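Local coordinates for 2S Albumin protein (Dolichos, PDB 6IX1) that is a seed protein, named a 2S albumin, with a hemopexin-type fold, and may bind small ligands or metal ions as relatives do, at residues Y14-F19 against V25-T30; E72-S77 against C81-Y86. One frame throughout, in Å; residues are numbered along the deposited sequence.

Contacts 1 and 2 are the same structural element in two successive blades of a four-bladed, hemopexin-type beta-propeller: each pairs the second strand of its four-stranded blade meander with the third. Contact 1 (14-19 with 25-30) closes before contact 2 (72-77 with 81-86) opens, and their centres lie about 17 Å apart. They touch where one blade meets the next: OH of Tyr-17 packs 3.7 Å from CD1 of Tyr-86, the rings inclined rather than stacked. Both hairpins put a glutamate at a matching point, Glu-15 and Glu-72, but the partners differ. Glu-15 takes an arginine across its strand pair, whereas Glu-72 meets a tyrosine hydroxyl and shares a water with an aspartate.

Contact 1: Y14-F19 against V25-T30; sequences YEVYFF and VRVYYT
Glu-15 reaches diagonally across the hairpin to Arg-26, where NH1 donates to OE1 at 2.9 Å in a nearly straight salt bridge. The carboxylate oxygen lies in the guanidinium plane, but NH1 meets it from above the carboxylate plane, the two planes being 44° apart. Arg-26 sets out with CG anti to its backbone N (chi1 179°) and bends at chi3, bringing the guanidinium back to Glu-15 while CD packs 3.6 Å from OH of Tyr-17 and CG sits over one face of that ring, toward its rim. These residues share one face with Tyr-28; Val-16, Phe-18, Val-25 and Val-27 line the other. The strands are the second and third of a propeller blade, an antiparallel hairpin in which Val-16 and Val-27 exchange two bonds, as do Phe-18 and Val-25. Beyond these pairs Tyr-29 N also bonds Tyr-14 O at 2.9 Å, and the Tyr-29 ring takes CD1 of Tyr-14 over one face, 3.8 Å from CE2, with the ring planes at 56°. CG1 of Val-16 comes within 3.7 Å of CD1 of Tyr-29. Further out, His-178 bonds the Tyr-29 hydroxyl, Thr-40 holds NH2 of Arg-26, and Phe-8 stacks on Tyr-17.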
# COMPACT_ATOMS: atom_id res chain seq x y z
N TYR A 14 2.98 -10.99 10.12
CA TYR A 14 4.08 -10.03 10.27
C TYR A 14 5.06 -10.02 9.10
O TYR A 14 6.20 -9.63 9.27
CB TYR A 14 4.76 -10.09 11.65
CG TYR A 14 3.79 -9.62 12.71
CD1 TYR A 14 3.66 -8.27 12.95
CD2 TYR A 14 2.95 -10.46 13.43
CE1 TYR A 14 2.67 -7.79 13.81
CE2 TYR A 14 1.95 -9.99 14.28
CZ TYR A 14 1.84 -8.64 14.50
OH TYR A 14 0.91 -8.12 15.37
N GLU A 15 4.52 -10.27 7.91
CA GLU A 15 5.26 -10.05 6.67
C GLU A 15 4.61 -8.90 5.86
O GLU A 15 3.38 -8.85 5.74
CB GLU A 15 5.36 -11.33 5.83
CG GLU A 15 6.10 -12.40 6.55
CD GLU A 15 6.37 -13.67 5.76
OE1 GLU A 15 6.49 -13.60 4.53
OE2 GLU A 15 6.59 -14.70 6.45
N VAL A 16 5.48 -8.09 5.27
CA VAL A 16 5.08 -6.96 4.43
C VAL A 16 5.93 -7.01 3.15
O VAL A 16 7.11 -7.40 3.17
CB VAL A 16 5.20 -5.59 5.15
CG1 VAL A 16 6.64 -5.29 5.62
CG2 VAL A 16 4.71 -4.46 4.26
N TYR A 17 5.28 -6.67 2.05
CA TYR A 17 5.97 -6.45 0.78
C TYR A 17 6.13 -4.96 0.52
O TYR A 17 5.14 -4.22 0.62
CB TYR A 17 5.17 -7.08 -0.37
CG TYR A 17 5.10 -8.59 -0.37
CD1 TYR A 17 4.12 -9.21 0.35
CD2 TYR A 17 6.02 -9.40 -1.02
CE1 TYR A 17 4.00 -10.58 0.42
CE2 TYR A 17 5.90 -10.78 -0.98
CZ TYR A 17 4.90 -11.39 -0.21
OH TYR A 17 4.75 -12.74 -0.09
N PHE A 18 7.33 -4.53 0.23
CA PHE A 18 7.65 -3.15 -0.12
C PHE A 18 8.17 -3.10 -1.55
O PHE A 18 9.11 -3.84 -1.85
CB PHE A 18 8.71 -2.51 0.77
CG PHE A 18 8.36 -2.31 2.21
CD1 PHE A 18 7.23 -1.68 2.56
CD2 PHE A 18 9.20 -2.68 3.23
CE1 PHE A 18 6.91 -1.43 3.88
CE2 PHE A 18 8.93 -2.39 4.54
CZ PHE A 18 7.76 -1.76 4.87
N PHE A 19 7.56 -2.22 -2.35
CA PHE A 19 8.00 -2.01 -3.75
C PHE A 19 8.72 -0.69 -3.89
O PHE A 19 8.29 0.34 -3.34
CB PHE A 19 6.76 -2.06 -4.68
CG PHE A 19 6.11 -3.40 -4.58
CD1 PHE A 19 6.54 -4.46 -5.33
CD2 PHE A 19 5.12 -3.60 -3.67
CE1 PHE A 19 5.99 -5.73 -5.15
CE2 PHE A 19 4.57 -4.87 -3.51
CZ PHE A 19 5.02 -5.91 -4.25
N VAL A 25 11.25 -5.94 -1.68
CA VAL A 25 11.69 -6.77 -0.55
C VAL A 25 10.48 -7.30 0.15
O VAL A 25 9.36 -6.74 0.07
CB VAL A 25 12.64 -6.09 0.45
CG1 VAL A 25 14.00 -5.82 -0.19
CG2 VAL A 25 12.02 -4.89 1.06
N ARG A 26 10.64 -8.39 0.85
CA ARG A 26 9.66 -8.93 1.78
C ARG A 26 10.33 -8.86 3.15
O ARG A 26 11.48 -9.32 3.30
CB ARG A 26 9.28 -10.36 1.43
CG ARG A 26 8.29 -10.93 2.41
CD ARG A 26 7.73 -12.23 1.84
NE ARG A 26 8.80 -13.15 1.45
CZ ARG A 26 9.34 -14.12 2.11
NH1 ARG A 26 8.79 -14.60 3.15
NH2 ARG A 26 10.38 -14.66 1.55
N VAL A 27 9.70 -8.27 4.15
CA VAL A 27 10.25 -8.01 5.48
C VAL A 27 9.38 -8.66 6.55
O VAL A 27 8.11 -8.59 6.43
CB VAL A 27 10.35 -6.46 5.66
CG1 VAL A 27 10.74 -6.11 7.10
CG2 VAL A 27 11.34 -5.82 4.69
N TYR A 28 10.03 -9.22 7.55
CA TYR A 28 9.40 -9.74 8.77
C TYR A 28 9.51 -8.61 9.78
O TYR A 28 10.62 -8.30 10.26
CB TYR A 28 10.19 -10.99 9.20
CG TYR A 28 9.54 -11.88 10.22
CD1 TYR A 28 8.21 -12.19 10.15
CD2 TYR A 28 10.35 -12.65 11.07
CE1 TYR A 28 7.66 -13.18 10.92
CE2 TYR A 28 9.78 -13.58 11.91
CZ TYR A 28 8.46 -13.92 11.78
OH TYR A 28 7.92 -14.89 12.63
N TYR A 29 8.40 -7.97 10.08
CA TYR A 29 8.43 -6.65 10.79
C TYR A 29 7.98 -6.82 12.23
O TYR A 29 7.27 -7.75 12.60
CB TYR A 29 7.66 -5.55 10.04
CG TYR A 29 6.21 -5.75 9.93
CD1 TYR A 29 5.66 -6.55 8.96
CD2 TYR A 29 5.38 -5.02 10.78
CE1 TYR A 29 4.29 -6.68 8.87
CE2 TYR A 29 4.03 -5.22 10.73
CZ TYR A 29 3.47 -6.05 9.78
OH TYR A 29 2.10 -6.14 9.78
N THR A 30 8.33 -5.78 12.98
CA THR A 30 8.24 -5.83 14.44
C THR A 30 7.66 -4.50 14.91
O THR A 30 8.36 -3.51 15.05
CB THR A 30 9.58 -6.13 15.10
OG1 THR A 30 10.55 -5.11 14.75
CG2 THR A 30 10.04 -7.51 14.69

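Contact 2: E72-S77 against C81-Y86; sequences EAYVFS and CAYIDY
Tyr-74 and Tyr-83, a non-hydrogen-bonded pair, lay their rings over one another in an offset stack, centroids 4.2 Å apart and planes at 24°. CD1 of Tyr-83 sits above the centre of the Tyr-74 ring, 3.3 Å from its CE2, a tight fit. Tyr-83 carries CG trans to its main-chain nitrogen (chi1 -161°), which swings the ring over Tyr-74, while its hydroxyl continues to Glu-72, 2.7 Å from OE1; that bond is weak, and Thr-68 is the stronger partner of the hydroxyl. The other glutamate oxygen, OE2, lies 4.3 Å from OD2 of Asp-85, and a water donating to both probably eases the repulsion between the two acids; OD1 of Asp-85 accepts from N of Ala-87. Farther along the same face, CB of Cys-81 packs 3.4 Å from CD2 of Phe-76, and its sulfur stands obliquely to the ring. On the opposite face CG1 of Val-75 meets CD1 of Ile-84 at 4.0 Å. Two paired sets of backbone bonds, Ala-73 with Ile-84 and Val-75 with Ala-82, hold this antiparallel hairpin of a propeller blade. Strand 64-67 flanks it beside 72-77, strand 98-101 pairs with 80-85, and helix 102-105 packs on Tyr-74, Phe-76 and Cys-81.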
# COMPACT_ATOMS: atom_id res chain seq x y z
N GLU A 72 -4.39 -12.64 -1.81
CA GLU A 72 -4.77 -11.77 -2.95
C GLU A 72 -4.44 -10.30 -2.67
O GLU A 72 -4.50 -9.86 -1.55
CB GLU A 72 -6.25 -11.96 -3.26
CG GLU A 72 -6.55 -13.40 -3.69
CD GLU A 72 -8.00 -13.78 -3.87
OE1 GLU A 72 -8.81 -13.01 -3.48
OE2 GLU A 72 -8.21 -14.93 -4.29
N ALA A 73 -4.13 -9.60 -3.76
CA ALA A 73 -3.86 -8.17 -3.69
C ALA A 73 -4.16 -7.53 -5.04
O ALA A 73 -3.98 -8.19 -6.03
CB ALA A 73 -2.44 -7.94 -3.30
N TYR A 74 -4.54 -6.24 -4.98
CA TYR A 74 -4.47 -5.40 -6.20
C TYR A 74 -3.14 -4.70 -6.30
O TYR A 74 -2.62 -4.23 -5.25
CB TYR A 74 -5.60 -4.37 -6.25
CG TYR A 74 -6.92 -4.94 -6.64
CD1 TYR A 74 -7.24 -5.11 -7.98
CD2 TYR A 74 -7.84 -5.39 -5.73
CE1 TYR A 74 -8.44 -5.67 -8.40
CE2 TYR A 74 -9.04 -5.93 -6.13
CZ TYR A 74 -9.35 -6.07 -7.47
OH TYR A 74 -10.55 -6.59 -7.83
N VAL A 75 -2.61 -4.64 -7.51
CA VAL A 75 -1.42 -3.83 -7.79
C VAL A 75 -1.69 -2.89 -8.93
O VAL A 75 -2.62 -3.14 -9.73
CB VAL A 75 -0.25 -4.79 -8.11
CG1 VAL A 75 0.09 -5.66 -6.92
CG2 VAL A 75 -0.45 -5.70 -9.32
N PHE A 76 -0.96 -1.80 -8.95
CA PHE A 76 -1.17 -0.66 -9.85
C PHE A 76 0.16 -0.23 -10.44
O PHE A 76 1.18 -0.36 -9.76
CB PHE A 76 -1.77 0.52 -9.08
CG PHE A 76 -3.13 0.27 -8.45
CD1 PHE A 76 -3.28 -0.48 -7.29
CD2 PHE A 76 -4.29 0.65 -9.12
CE1 PHE A 76 -4.52 -0.80 -6.77
CE2 PHE A 76 -5.51 0.29 -8.61
CZ PHE A 76 -5.65 -0.42 -7.43
N SER A 77 0.13 0.34 -11.63
CA SER A 77 1.27 0.98 -12.29
C SER A 77 0.66 2.04 -13.23
O SER A 77 0.08 1.66 -14.23
CB SER A 77 2.13 0.04 -13.03
OG SER A 77 3.26 0.69 -13.57
N CYS A 81 -3.94 -1.64 -13.68
CA CYS A 81 -4.07 -2.40 -12.44
C CYS A 81 -4.34 -3.87 -12.73
O CYS A 81 -4.80 -4.22 -13.82
CB CYS A 81 -5.00 -1.70 -11.49
SG CYS A 81 -6.69 -1.92 -11.94
N ALA A 82 -4.07 -4.66 -11.72
CA ALA A 82 -4.28 -6.11 -11.80
C ALA A 82 -4.64 -6.65 -10.43
O ALA A 82 -4.16 -6.14 -9.44
CB ALA A 82 -3.06 -6.81 -12.36
N TYR A 83 -5.43 -7.71 -10.43
CA TYR A 83 -5.69 -8.52 -9.22
C TYR A 83 -4.80 -9.74 -9.30
O TYR A 83 -4.89 -10.40 -10.30
CB TYR A 83 -7.16 -8.92 -9.08
CG TYR A 83 -7.61 -9.33 -7.74
CD1 TYR A 83 -7.20 -8.68 -6.61
CD2 TYR A 83 -8.54 -10.31 -7.58
CE1 TYR A 83 -7.68 -9.04 -5.36
CE2 TYR A 83 -8.99 -10.71 -6.34
CZ TYR A 83 -8.65 -9.99 -5.22
OH TYR A 83 -9.14 -10.34 -3.99
N ILE A 84 -4.04 -10.01 -8.27
CA ILE A 84 -3.06 -11.12 -8.27
C ILE A 84 -3.35 -11.99 -7.05
O ILE A 84 -3.81 -11.57 -5.97
CB ILE A 84 -1.61 -10.61 -8.36
CG1 ILE A 84 -1.13 -9.97 -7.06
CG2 ILE A 84 -1.51 -9.66 -9.51
CD1 ILE A 84 0.34 -9.65 -7.02
N ASP A 85 -2.89 -13.22 -7.19
CA ASP A 85 -2.60 -14.13 -6.04
C ASP A 85 -1.07 -14.20 -5.91
O ASP A 85 -0.43 -14.56 -6.89
CB ASP A 85 -3.27 -15.51 -6.22
CG ASP A 85 -3.16 -16.35 -4.94
OD1 ASP A 85 -2.08 -16.43 -4.37
OD2 ASP A 85 -4.29 -16.75 -4.41
N TYR A 86 -0.50 -13.70 -4.83
CA TYR A 86 0.97 -13.65 -4.63
C TYR A 86 1.48 -14.96 -3.99
O TYR A 86 2.72 -15.08 -3.82
CB TYR A 86 1.41 -12.37 -3.92
CG TYR A 86 0.73 -12.13 -2.61
CD1 TYR A 86 1.29 -12.65 -1.45
CD2 TYR A 86 -0.44 -11.39 -2.49
CE1 TYR A 86 0.65 -12.49 -0.24
CE2 TYR A 86 -1.08 -11.24 -1.29
CZ TYR A 86 -0.53 -11.78 -0.17
OH TYR A 86 -1.14 -11.64 1.04
O HOH W 1 -3.65 -10.74 0.95
O HOH W 2 -6.66 -16.82 -5.48